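Local coordinates for protein predicted ATPase involved in replication control, Cdc46/Mcm family (Methanopyrus kandleri AV19, PDB 3F8T) that belongs to the MCM family of replicative helicases and is predicted to bind ATP and single-stranded DNA, at residues 226-240 and 454-466. The protein carries 2 engineered substitutions. Residues are numbered along the deposited sequence; the frame is centred on the assembly and turned at random.
Sequences ALQLFSCVGKNSERL and SVERLAKAHARMR
Glu238 uses both carboxylate oxygens to hold two bases of helix 449-465. Glu238 OE1 takes Arg464 NH1 on its anti lone pair at 3.0 Å, in the guanidinium plane, although the carboxylate and guanidinium planes stand 78° apart. Glu238 OE2 takes Lys460 NZ on its syn lone pair, also at 3.0 Å. Lys460 NZ also pairs with Glu456, which extends the salt-bridge network along the helix.

Two backbone carbonyls accept from arginines. Arg464 NE donates to Phe230 O at a modelled 2.5 Å, a doubtfully short length, and NH2 adds a weak bond. Its chain bends at chi3 (-89°), which lays one guanidinium face against Val233 CG1. A methionine in its place would probably leave Phe230 O and Glu238 OE1 without these donors. Arg457 NE reaches Ser237 O at 2.8 Å, 43° out of the carbonyl plane; its NH1 bridges to Asp372.

The contact joins the P-loop domain to the AAA-lid domain: helix 449-465 of the lid packs against the end of helix 219-229 and the loop after it.

Leu227 is a knob in the hole formed by Leu458, Ala461, His462 and Met465. Separately, Leu240 CD1 meets Leu458 CD2 at 3.6 Å. Met465 CG lies over the Phe230 ring centre, a CH-pi contact 3.9 Å from the centroid.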
loop_
_atom_site.group_PDB
_atom_site.type_symbol
_atom_site.label_atom_id
_atom_site.label_comp_id
_atom_site.label_asym_id
_atom_site.label_seq_id
_atom_site.Cartn_x
_atom_site.Cartn_y
_atom_site.Cartn_z
ATOM N N ALA A 226 -13.828 -7.505 7.329
ATOM C CA ALA A 226 -13.383 -6.445 8.251
ATOM C C ALA A 226 -11.980 -6.746 8.806
ATOM O O ALA A 226 -11.071 -5.917 8.727
ATOM C CB ALA A 226 -14.372 -6.274 9.384
ATOM N N LEU A 227 -11.791 -7.951 9.334
ATOM C CA LEU A 227 -10.496 -8.302 9.908
ATOM C C LEU A 227 -9.416 -8.404 8.816
ATOM O O LEU A 227 -8.261 -8.061 9.034
ATOM C CB LEU A 227 -10.614 -9.584 10.751
ATOM C CG LEU A 227 -11.487 -9.437 12.018
ATOM C CD1 LEU A 227 -11.798 -10.793 12.596
ATOM C CD2 LEU A 227 -10.814 -8.549 13.082
ATOM N N GLN A 228 -9.783 -8.862 7.627
ATOM C CA GLN A 228 -8.820 -8.798 6.512
ATOM C C GLN A 228 -8.263 -7.373 6.265
ATOM O O GLN A 228 -7.049 -7.194 6.119
ATOM C CB GLN A 228 -9.406 -9.387 5.224
ATOM C CG GLN A 228 -8.428 -9.282 4.044
ATOM C CD GLN A 228 -9.009 -9.833 2.776
ATOM O OE1 GLN A 228 -10.144 -9.509 2.416
ATOM N NE2 GLN A 228 -8.243 -10.688 2.082
ATOM N N LEU A 229 -9.137 -6.372 6.256
ATOM C CA LEU A 229 -8.689 -4.973 6.111
ATOM C C LEU A 229 -7.656 -4.605 7.170
ATOM O O LEU A 229 -6.630 -4.006 6.863
ATOM C CB LEU A 229 -9.868 -3.993 6.182
ATOM C CG LEU A 229 -10.735 -3.962 4.907
ATOM C CD1 LEU A 229 -12.066 -3.255 5.221
ATOM C CD2 LEU A 229 -10.023 -3.287 3.750
ATOM N N PHE A 230 -7.910 -5.037 8.397
ATOM C CA PHE A 230 -7.018 -4.767 9.528
ATOM C C PHE A 230 -5.767 -5.661 9.571
ATOM O O PHE A 230 -4.966 -5.587 10.518
ATOM C CB PHE A 230 -7.814 -4.817 10.829
ATOM C CG PHE A 230 -8.606 -3.550 11.079
ATOM C CD1 PHE A 230 -9.886 -3.392 10.546
ATOM C CD2 PHE A 230 -8.046 -2.504 11.812
ATOM C CE1 PHE A 230 -10.600 -2.214 10.754
ATOM C CE2 PHE A 230 -8.760 -1.327 12.034
ATOM C CZ PHE A 230 -10.040 -1.186 11.507
ATOM N N SER A 231 -5.594 -6.485 8.540
ATOM C CA SER A 231 -4.375 -7.293 8.419
ATOM C C SER A 231 -3.414 -6.718 7.378
ATOM O O SER A 231 -2.364 -7.307 7.107
ATOM C CB SER A 231 -4.724 -8.733 8.057
ATOM O OG SER A 231 -4.987 -8.838 6.675
ATOM N N CYS A 232 -3.783 -5.597 6.771
ATOM C CA CYS A 232 -2.987 -4.984 5.713
ATOM C C CYS A 232 -1.696 -4.333 6.233
ATOM O O CYS A 232 -1.628 -3.122 6.404
ATOM C CB CYS A 232 -3.827 -3.957 4.950
ATOM S SG CYS A 232 -5.015 -4.704 3.835
ATOM N N VAL A 233 -0.682 -5.139 6.500
ATOM C CA VAL A 233 0.589 -4.601 7.016
ATOM C C VAL A 233 1.757 -5.223 6.257
ATOM O O VAL A 233 1.590 -6.253 5.613
ATOM C CB VAL A 233 0.751 -4.798 8.558
ATOM C CG1 VAL A 233 -0.447 -4.231 9.349
ATOM C CG2 VAL A 233 0.940 -6.231 8.899
ATOM N N GLY A 234 2.932 -4.596 6.339
ATOM C CA GLY A 234 4.134 -5.053 5.625
ATOM C C GLY A 234 4.660 -6.408 6.072
ATOM O O GLY A 234 5.074 -7.234 5.237
ATOM N N LYS A 235 4.638 -6.641 7.384
ATOM C CA LYS A 235 5.094 -7.905 7.983
ATOM C C LYS A 235 4.397 -9.109 7.335
ATOM O O LYS A 235 3.183 -9.295 7.451
ATOM C CB LYS A 235 4.896 -7.877 9.507
ATOM C CG LYS A 235 5.519 -9.044 10.281
ATOM C CD LYS A 235 5.373 -8.840 11.801
ATOM C CE LYS A 235 5.520 -10.152 12.588
ATOM N NZ LYS A 235 4.907 -10.052 13.960
ATOM N N ASN A 236 5.201 -9.919 6.656
ATOM C CA ASN A 236 4.742 -10.938 5.717
ATOM C C ASN A 236 3.684 -11.902 6.259
ATOM O O ASN A 236 2.662 -12.160 5.611
ATOM C CB ASN A 236 5.973 -11.690 5.167
ATOM C CG ASN A 236 5.662 -13.115 4.734
ATOM O OD1 ASN A 236 4.796 -13.355 3.889
ATOM N ND2 ASN A 236 6.387 -14.070 5.309
ATOM N N SER A 237 3.929 -12.402 7.460
ATOM C CA SER A 237 3.108 -13.441 8.063
ATOM C C SER A 237 1.767 -12.938 8.631
ATOM O O SER A 237 1.014 -13.738 9.176
ATOM C CB SER A 237 3.918 -14.108 9.178
ATOM O OG SER A 237 4.365 -13.119 10.099
ATOM N N GLU A 238 1.475 -11.637 8.489
ATOM C CA GLU A 238 0.311 -10.976 9.135
ATOM C C GLU A 238 -0.950 -10.917 8.284
ATOM O O GLU A 238 -2.068 -10.849 8.816
ATOM C CB GLU A 238 0.636 -9.518 9.474
ATOM C CG GLU A 238 1.831 -9.323 10.356
ATOM C CD GLU A 238 1.553 -9.785 11.742
ATOM O OE1 GLU A 238 0.868 -9.040 12.465
ATOM O OE2 GLU A 238 1.989 -10.908 12.091
ATOM N N ARG A 239 -0.752 -10.888 6.969
ATOM C CA ARG A 239 -1.819 -10.579 6.030
ATOM C C ARG A 239 -2.770 -11.764 5.867
ATOM O O ARG A 239 -2.318 -12.913 5.815
ATOM C CB ARG A 239 -1.202 -10.177 4.687
ATOM C CG ARG A 239 -0.409 -8.862 4.778
ATOM C CD ARG A 239 0.175 -8.454 3.443
ATOM N NE ARG A 239 1.193 -9.382 2.959
ATOM C CZ ARG A 239 2.463 -9.383 3.359
ATOM N NH1 ARG A 239 2.904 -8.509 4.275
ATOM N NH2 ARG A 239 3.295 -10.265 2.842
ATOM N N LEU A 240 -4.069 -11.469 5.774
ATOM C CA LEU A 240 -5.105 -12.487 5.624
ATOM C C LEU A 240 -5.602 -12.561 4.199
ATOM O O LEU A 240 -5.796 -11.534 3.545
ATOM C CB LEU A 240 -6.300 -12.214 6.551
ATOM C CG LEU A 240 -6.116 -12.509 8.046
ATOM C CD1 LEU A 240 -6.999 -11.605 8.874
ATOM C CD2 LEU A 240 -6.429 -13.959 8.334
ATOM N N SER A 454 -3.924 -18.987 10.847
ATOM C CA SER A 454 -5.057 -18.106 10.507
ATOM C C SER A 454 -5.711 -17.500 11.744
ATOM O O SER A 454 -6.016 -16.288 11.775
ATOM C CB SER A 454 -6.102 -18.851 9.676
ATOM O OG SER A 454 -5.521 -19.286 8.459
ATOM N N VAL A 455 -5.922 -18.327 12.767
ATOM C CA VAL A 455 -6.490 -17.811 14.014
ATOM C C VAL A 455 -5.592 -16.697 14.580
ATOM O O VAL A 455 -6.088 -15.637 14.973
ATOM C CB VAL A 455 -6.729 -18.923 15.056
ATOM C CG1 VAL A 455 -7.142 -18.321 16.403
ATOM C CG2 VAL A 455 -7.814 -19.847 14.548
ATOM N N GLU A 456 -4.283 -16.931 14.595
ATOM C CA GLU A 456 -3.350 -15.931 15.122
ATOM C C GLU A 456 -3.404 -14.624 14.326
ATOM O O GLU A 456 -3.443 -13.548 14.916
ATOM C CB GLU A 456 -1.906 -16.480 15.212
ATOM C CG GLU A 456 -0.883 -15.405 15.580
ATOM C CD GLU A 456 0.225 -15.872 16.530
ATOM O OE1 GLU A 456 0.243 -17.041 16.964
ATOM O OE2 GLU A 456 1.099 -15.038 16.825
ATOM N N ARG A 457 -3.415 -14.724 12.996
ATOM C CA ARG A 457 -3.543 -13.546 12.127
ATOM C C ARG A 457 -4.826 -12.782 12.362
ATOM O O ARG A 457 -4.811 -11.547 12.429
ATOM C CB ARG A 457 -3.487 -13.953 10.659
ATOM C CG ARG A 457 -2.109 -14.343 10.193
ATOM C CD ARG A 457 -2.148 -14.764 8.710
ATOM N NE ARG A 457 -0.957 -15.551 8.394
ATOM C CZ ARG A 457 -0.956 -16.809 7.960
ATOM N NH1 ARG A 457 -2.086 -17.469 7.735
ATOM N NH2 ARG A 457 0.196 -17.414 7.730
ATOM N N LEU A 458 -5.939 -13.511 12.463
ATOM C CA LEU A 458 -7.232 -12.874 12.706
ATOM C C LEU A 458 -7.282 -12.197 14.067
ATOM O O LEU A 458 -7.913 -11.137 14.215
ATOM C CB LEU A 458 -8.373 -13.882 12.580
ATOM C CG LEU A 458 -8.728 -14.359 11.166
ATOM C CD1 LEU A 458 -9.390 -15.746 11.241
ATOM C CD2 LEU A 458 -9.676 -13.336 10.531
ATOM N N ALA A 459 -6.670 -12.830 15.071
ATOM C CA ALA A 459 -6.623 -12.234 16.420
ATOM C C ALA A 459 -5.779 -10.954 16.479
ATOM O O ALA A 459 -6.158 -9.991 17.155
ATOM C CB ALA A 459 -6.133 -13.251 17.442
ATOM N N LYS A 460 -4.639 -10.953 15.787
ATOM C CA LYS A 460 -3.814 -9.753 15.649
ATOM C C LYS A 460 -4.615 -8.639 14.948
ATOM O O LYS A 460 -4.587 -7.480 15.371
ATOM C CB LYS A 460 -2.530 -10.072 14.877
ATOM C CG LYS A 460 -1.508 -10.964 15.660
ATOM C CD LYS A 460 -0.262 -11.243 14.794
ATOM C CE LYS A 460 0.880 -11.894 15.590
ATOM N NZ LYS A 460 1.928 -12.426 14.636
ATOM N N ALA A 461 -5.322 -8.992 13.871
ATOM C CA ALA A 461 -6.167 -8.020 13.173
ATOM C C ALA A 461 -7.216 -7.404 14.088
ATOM O O ALA A 461 -7.429 -6.175 14.072
ATOM C CB ALA A 461 -6.821 -8.650 11.936
ATOM N N HIS A 462 -7.851 -8.231 14.924
ATOM C CA HIS A 462 -8.844 -7.704 15.841
ATOM C C HIS A 462 -8.191 -6.797 16.904
ATOM O O HIS A 462 -8.772 -5.788 17.308
ATOM C CB HIS A 462 -9.689 -8.800 16.487
ATOM C CG HIS A 462 -10.798 -8.255 17.332
ATOM N ND1 HIS A 462 -11.888 -7.603 16.794
ATOM C CD2 HIS A 462 -10.954 -8.204 18.674
ATOM C CE1 HIS A 462 -12.687 -7.201 17.769
ATOM N NE2 HIS A 462 -12.142 -7.550 18.919
ATOM N N ALA A 463 -6.981 -7.143 17.346
ATOM C CA ALA A 463 -6.270 -6.275 18.297
ATOM C C ALA A 463 -5.958 -4.915 17.647
ATOM O O ALA A 463 -6.113 -3.866 18.283
ATOM C CB ALA A 463 -5.000 -6.959 18.829
ATOM N N ARG A 464 -5.550 -4.912 16.376
ATOM C CA ARG A 464 -5.377 -3.631 15.656
ATOM C C ARG A 464 -6.673 -2.814 15.629
ATOM O O ARG A 464 -6.662 -1.580 15.776
ATOM C CB ARG A 464 -4.855 -3.858 14.224
ATOM C CG ARG A 464 -3.450 -4.452 14.210
ATOM C CD ARG A 464 -2.756 -4.411 12.843
ATOM N NE ARG A 464 -3.096 -5.629 12.146
ATOM C CZ ARG A 464 -2.346 -6.712 12.077
ATOM N NH1 ARG A 464 -1.127 -6.757 12.602
ATOM N NH2 ARG A 464 -2.820 -7.744 11.430
ATOM N N MET A 465 -7.796 -3.515 15.454
ATOM C CA MET A 465 -9.121 -2.895 15.395
ATOM C C MET A 465 -9.518 -2.235 16.716
ATOM O O MET A 465 -10.382 -1.339 16.739
ATOM C CB MET A 465 -10.145 -3.965 15.035
ATOM C CG MET A 465 -11.395 -3.475 14.382
ATOM S SD MET A 465 -12.358 -4.942 13.930
ATOM C CE MET A 465 -12.012 -5.117 12.205
ATOM N N ARG A 466 -8.905 -2.693 17.809
ATOM C CA ARG A 466 -9.119 -2.127 19.144
ATOM C C ARG A 466 -8.026 -1.118 19.472
ATOM O O ARG A 466 -7.921 -0.662 20.625
ATOM C CB ARG A 466 -9.064 -3.233 20.211
ATOM C CG ARG A 466 -10.184 -4.245 20.206
ATOM C CD ARG A 466 -10.125 -5.136 21.458
ATOM N NE ARG A 466 -8.897 -5.938 21.528
ATOM C CZ ARG A 466 -7.850 -5.658 22.303
ATOM N NH1 ARG A 466 -7.873 -4.600 23.108
ATOM N NH2 ARG A 466 -6.778 -6.437 22.278
HETATM O O HOH W 1 1.135 -14.043 12.425
#